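Local atomic coordinates of phosphatidylglycerol lysyltransferase C-terminal domain-containing protein (Bacteroides thetaiotaomicron, PDB entry 2HQY), a protein that is of unknown function but binds coenzyme A and is probably an acyl or aminoacyl transferase with an acetyltransferase-like fold. Residues N99-L104 / F112-D117; Y155-I160 / N250-N255. All blocks are in the same frame, centred on the assembly; numbering follows the deposited sequence. Where two conformers were deposited one is given.

Contact 1: N99-L104 / F112-D117; sequences NMRADL and FIFTED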
# COMPACT_ATOMS: atom_id res chain seq x y z
N ASN A 99 -17.23 25.29 5.06
CA ASN A 99 -17.69 25.88 3.81
C ASN A 99 -18.24 24.86 2.82
O ASN A 99 -19.27 25.10 2.20
CB ASN A 99 -16.59 26.70 3.14
CG ASN A 99 -17.12 27.54 1.99
OD1 ASN A 99 -17.96 28.42 2.18
ND2 ASN A 99 -16.63 27.27 0.78
N MET A 100 -17.54 23.72 2.66
CA MET A 100 -18.01 22.66 1.76
C MET A 100 -19.33 22.05 2.25
O MET A 100 -20.18 21.66 1.45
CB MET A 100 -16.95 21.56 1.57
CG MET A 100 -15.65 22.04 0.92
SD MET A 100 -15.77 22.51 -0.82
CE MET A 100 -14.63 23.90 -0.91
N ARG A 101 -19.49 21.99 3.58
CA ARG A 101 -20.73 21.53 4.20
C ARG A 101 -21.90 22.43 3.82
O ARG A 101 -23.00 21.95 3.57
CB ARG A 101 -20.58 21.46 5.73
CG ARG A 101 -21.88 21.20 6.46
CD ARG A 101 -21.68 21.10 7.97
NE ARG A 101 -22.87 20.52 8.59
CZ ARG A 101 -23.15 20.57 9.89
NH1 ARG A 101 -22.34 21.18 10.74
NH2 ARG A 101 -24.26 20.01 10.35
N ALA A 102 -21.65 23.74 3.78
CA ALA A 102 -22.66 24.72 3.39
C ALA A 102 -23.08 24.53 1.94
O ALA A 102 -24.26 24.65 1.60
CB ALA A 102 -22.14 26.13 3.62
N ASP A 103 -22.11 24.21 1.09
CA ASP A 103 -22.34 23.96 -0.33
C ASP A 103 -23.24 22.74 -0.52
O ASP A 103 -24.17 22.76 -1.33
CB ASP A 103 -21.00 23.74 -1.06
CG ASP A 103 -20.06 24.95 -0.95
OD1 ASP A 103 -20.54 26.11 -0.94
OD2 ASP A 103 -18.83 24.73 -0.89
N LEU A 104 -22.95 21.69 0.25
CA LEU A 104 -23.70 20.43 0.21
C LEU A 104 -25.14 20.59 0.62
O LEU A 104 -26.04 20.01 -0.00
CB LEU A 104 -23.06 19.40 1.12
CG LEU A 104 -21.88 18.62 0.58
CD1 LEU A 104 -21.36 17.75 1.71
CD2 LEU A 104 -22.31 17.79 -0.63
N PHE A 112 -27.84 14.60 4.05
CA PHE A 112 -26.64 14.08 4.72
C PHE A 112 -26.68 14.19 6.24
O PHE A 112 -27.21 15.17 6.78
CB PHE A 112 -25.37 14.77 4.18
CG PHE A 112 -25.01 14.34 2.78
CD1 PHE A 112 -24.24 13.20 2.57
CD2 PHE A 112 -25.43 15.09 1.68
CE1 PHE A 112 -23.89 12.80 1.26
CE2 PHE A 112 -25.09 14.69 0.39
CZ PHE A 112 -24.32 13.55 0.18
N ILE A 113 -26.14 13.18 6.93
CA ILE A 113 -25.81 13.29 8.36
C ILE A 113 -24.36 13.74 8.47
O ILE A 113 -23.46 13.09 7.90
CB ILE A 113 -25.96 11.94 9.12
CG1 ILE A 113 -27.43 11.60 9.33
CG2 ILE A 113 -25.27 12.02 10.49
CD1 ILE A 113 -27.68 10.10 9.58
N PHE A 114 -24.12 14.83 9.20
CA PHE A 114 -22.75 15.36 9.38
C PHE A 114 -22.20 15.09 10.78
O PHE A 114 -22.82 15.47 11.78
CB PHE A 114 -22.68 16.88 9.13
CG PHE A 114 -23.04 17.28 7.72
CD1 PHE A 114 -22.07 17.30 6.72
CD2 PHE A 114 -24.34 17.65 7.40
CE1 PHE A 114 -22.41 17.68 5.41
CE2 PHE A 114 -24.68 18.05 6.11
CZ PHE A 114 -23.72 18.05 5.11
N THR A 115 -21.03 14.48 10.86
CA THR A 115 -20.35 14.21 12.13
C THR A 115 -18.93 14.76 12.07
O THR A 115 -18.35 14.87 10.99
CB THR A 115 -20.33 12.70 12.46
OG1 THR A 115 -19.63 11.99 11.43
CG2 THR A 115 -21.75 12.14 12.59
N GLU A 116 -18.38 15.10 13.22
CA GLU A 116 -17.08 15.75 13.26
C GLU A 116 -16.30 15.15 14.43
O GLU A 116 -16.88 14.75 15.43
CB GLU A 116 -17.31 17.26 13.43
CG GLU A 116 -16.09 18.16 13.29
CD GLU A 116 -15.47 18.48 14.63
OE1 GLU A 116 -16.16 18.27 15.67
OE2 GLU A 116 -14.29 18.94 14.66
N ASP A 117 -14.99 15.06 14.27
CA ASP A 117 -14.12 14.58 15.33
C ASP A 117 -12.95 15.55 15.40
O ASP A 117 -12.13 15.63 14.50
CB ASP A 117 -13.66 13.13 15.07
CG ASP A 117 -12.87 12.54 16.24
OD1 ASP A 117 -12.36 13.30 17.09
OD2 ASP A 117 -12.76 11.29 16.32
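Arg101 lays its side chain over one face of the Phe114 ring, where helix residues 99-104 meet strand residues 112-117. Two parts of the arginine do the work. Its CG makes a CH-pi contact, 3.8 Å from the centroid of the Phe114 ring and 16° off the ring normal. Farther out, Arg101 NE rides above the same face, offset toward the rim and 3.4 Å from Phe114 CG. The guanidinium does not lie flat on the ring: the two planes are 48° apart, and the CB of Phe114 sits over one guanidinium face. An extended chain gives the arginine this reach, with CG anti to the backbone N (chi1 171°) and the run on to NE nearly straight.

Leu104, one turn further along the helix, comes at Phe114 from another side. Its CD1 meets the edge of that ring, in plane, 3.8 Å from Phe114 CE1. The other methyl, CD2, approaches Phe112 obliquely, 4.3 Å from its CE2, so the leucine fork reaches both phenylalanines. The contact is apolar except for Arg101 NE above the ring and the guanidinium beside Phe114 CB.

Segments 99-104 and 112-116 run nearly antiparallel, their axes 11.0 Å apart at closest approach. Tyr291 and Ala293 of strand 286-295 touch Arg101 and Phe114, respectively. Helix 98-107 thus packs on strand 112-116 and, through Leu104, on Met93 and Val96 of strand 92-96 and Met66 of strand 61-69; strands 92-96 and 112-116 both pair antiparallel with 286-295, which the Cys92-Cys294 disulfide also ties in.

Contact 2: Y155-I160 / N250-N255; sequences YEYTPI and NYEFAN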
# COMPACT_ATOMS: atom_id res chain seq x y z
N TYR A 155 25.32 25.09 15.57
CA TYR A 155 24.39 24.15 14.92
C TYR A 155 24.40 24.39 13.39
O TYR A 155 24.80 25.46 12.92
CB TYR A 155 23.00 24.30 15.54
CG TYR A 155 22.15 25.44 14.99
CD1 TYR A 155 21.35 25.25 13.84
CD2 TYR A 155 22.14 26.68 15.60
CE1 TYR A 155 20.56 26.28 13.32
CE2 TYR A 155 21.35 27.72 15.09
CZ TYR A 155 20.59 27.52 13.95
OH TYR A 155 19.81 28.54 13.48
N GLU A 156 23.95 23.39 12.62
CA GLU A 156 23.90 23.52 11.18
C GLU A 156 22.55 23.03 10.67
O GLU A 156 22.18 21.87 10.93
CB GLU A 156 25.02 22.72 10.49
CG GLU A 156 26.46 23.29 10.73
CD GLU A 156 27.58 22.42 10.14
OE1 GLU A 156 27.31 21.32 9.63
OE2 GLU A 156 28.74 22.83 10.18
N TYR A 157 21.82 23.91 10.01
CA TYR A 157 20.60 23.53 9.30
C TYR A 157 20.93 23.32 7.82
O TYR A 157 21.60 24.16 7.18
CB TYR A 157 19.55 24.62 9.44
CG TYR A 157 18.31 24.38 8.60
CD1 TYR A 157 17.23 23.64 9.11
CD2 TYR A 157 18.19 24.92 7.32
CE1 TYR A 157 16.09 23.42 8.35
CE2 TYR A 157 17.04 24.69 6.55
CZ TYR A 157 16.00 23.93 7.07
OH TYR A 157 14.87 23.73 6.30
N THR A 158 20.46 22.21 7.27
CA THR A 158 20.64 21.91 5.86
C THR A 158 19.30 21.50 5.23
O THR A 158 18.48 20.85 5.92
CB THR A 158 21.63 20.74 5.64
OG1 THR A 158 21.31 19.67 6.54
CG2 THR A 158 23.09 21.19 5.85
N PRO A 159 19.10 21.83 3.93
CA PRO A 159 17.96 21.29 3.22
C PRO A 159 18.12 19.77 3.08
O PRO A 159 19.25 19.25 3.12
CB PRO A 159 18.04 21.95 1.84
CG PRO A 159 18.94 23.14 2.03
CD PRO A 159 19.90 22.74 3.07
N ILE A 160 17.01 19.07 2.94
CA ILE A 160 17.09 17.66 2.60
C ILE A 160 17.50 17.54 1.13
O ILE A 160 16.87 18.12 0.24
CB ILE A 160 15.76 16.88 2.86
CG1 ILE A 160 15.47 16.81 4.38
CG2 ILE A 160 15.88 15.46 2.30
CD1 ILE A 160 14.12 16.17 4.74
N ASN A 250 11.51 23.87 13.16
CA ASN A 250 10.26 24.52 12.77
C ASN A 250 10.56 25.92 12.20
O ASN A 250 10.18 26.23 11.07
CB ASN A 250 9.36 24.57 14.02
CG ASN A 250 8.00 25.23 13.77
OD1 ASN A 250 7.84 26.12 12.92
ND2 ASN A 250 7.02 24.79 14.57
N TYR A 251 11.29 26.75 12.98
CA TYR A 251 11.70 28.09 12.58
C TYR A 251 12.56 28.11 11.31
O TYR A 251 12.29 28.89 10.39
CB TYR A 251 12.44 28.74 13.74
CG TYR A 251 12.93 30.12 13.43
CD1 TYR A 251 12.06 31.21 13.48
CD2 TYR A 251 14.25 30.34 13.05
CE1 TYR A 251 12.51 32.50 13.20
CE2 TYR A 251 14.72 31.64 12.75
CZ TYR A 251 13.84 32.70 12.82
OH TYR A 251 14.32 33.97 12.52
N GLU A 252 13.60 27.28 11.24
CA GLU A 252 14.47 27.31 10.04
C GLU A 252 13.69 26.92 8.79
O GLU A 252 13.81 27.56 7.75
CB GLU A 252 15.69 26.40 10.22
CG GLU A 252 16.74 26.97 11.21
CD GLU A 252 17.81 27.81 10.53
OE1 GLU A 252 17.69 28.06 9.30
OE2 GLU A 252 18.75 28.24 11.24
N PHE A 253 12.88 25.86 8.88
CA PHE A 253 12.19 25.40 7.69
C PHE A 253 11.07 26.39 7.28
O PHE A 253 10.87 26.59 6.09
CB PHE A 253 11.66 23.97 7.89
CG PHE A 253 11.00 23.39 6.64
CD1 PHE A 253 11.71 23.28 5.45
CD2 PHE A 253 9.69 22.95 6.69
CE1 PHE A 253 11.12 22.73 4.30
CE2 PHE A 253 9.07 22.40 5.55
CZ PHE A 253 9.80 22.28 4.36
N ALA A 254 10.42 27.03 8.26
CA ALA A 254 9.36 28.03 7.94
C ALA A 254 9.97 29.13 7.05
O ALA A 254 9.35 29.59 6.09
CB ALA A 254 8.75 28.61 9.23
N ASN A 255 11.21 29.49 7.36
CA ASN A 255 11.91 30.50 6.57
C ASN A 255 12.28 30.10 5.15
O ASN A 255 12.58 30.97 4.30
CB ASN A 255 13.10 31.04 7.37
CG ASN A 255 12.65 32.13 8.35
OD1 ASN A 255 12.39 33.28 7.95
ND2 ASN A 255 12.51 31.76 9.61
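In the acetyltransferase-like (GNAT-type) fold expected from the family, helix 245-256 packs against neighbouring strands, and here its residues 250-255 meet strand 156-159 and the residue before it. That strand pairs antiparallel with strand 207-213. Near its start the same helix carries Tyr246, which binds coenzyme A; the Phe253 side chain lies about 11 Å from that of Tyr246.

Glu252 is shared by two tyrosines, Tyr155 just before the strand and Tyr157 within it. Tyr155 OH donates a very short hydrogen bond to Glu252 OE2, 2.5 Å long, and the acceptor lies at the edge of the Tyr155 ring, in its plane. Ring and carboxylate are steeply turned against each other, at 74°. Tyr155 is also held from outside the pair, by an edge-to-face ring contact with Phe148.

Tyr157 takes the other part of the glutamate. Glu252 CB lies over one face of its ring, offset toward the CD1 side of the rim, and makes a CH-pi contact there, 3.6 Å from the centroid of the Tyr157 ring. The glutamate chain bends at chi2 (-92°) and turns back along the tyrosine toward Tyr157 CB; the carboxylate plane lies 11° from the ring plane. Glu252 OE1 ends up 3.7 Å from Tyr157 CD2.

At the far end of Tyr157 the hydroxyl reaches the next helix residue. Tyr157 OH lies near the plane of the Phe253 ring, at its edge, 3.3 Å from Phe253 CD1.

Contact 1 and contact 2 lie on opposite sides of the chain's centre, with their own centres 38 Å apart and their nearest atoms about 21 Å apart, so they do not touch. Along the chain they come in series: the 99-104 / 112-117 pair is complete before residues 155-160 begin. Contact 1 joins neighbouring elements across a short connection, whereas contact 2 brings together segments separated by 89 residues. Strand pairing links the two regions: 112-116 and 122-126 both pair with 286-295, and the chain of partners continues through 263-265, 230-238, 216-227 and 207-213 to 156-159. Both contacts set a helix against a strand; of the two, contact 2 uses the helix carrying coenzyme A-binding Tyr246.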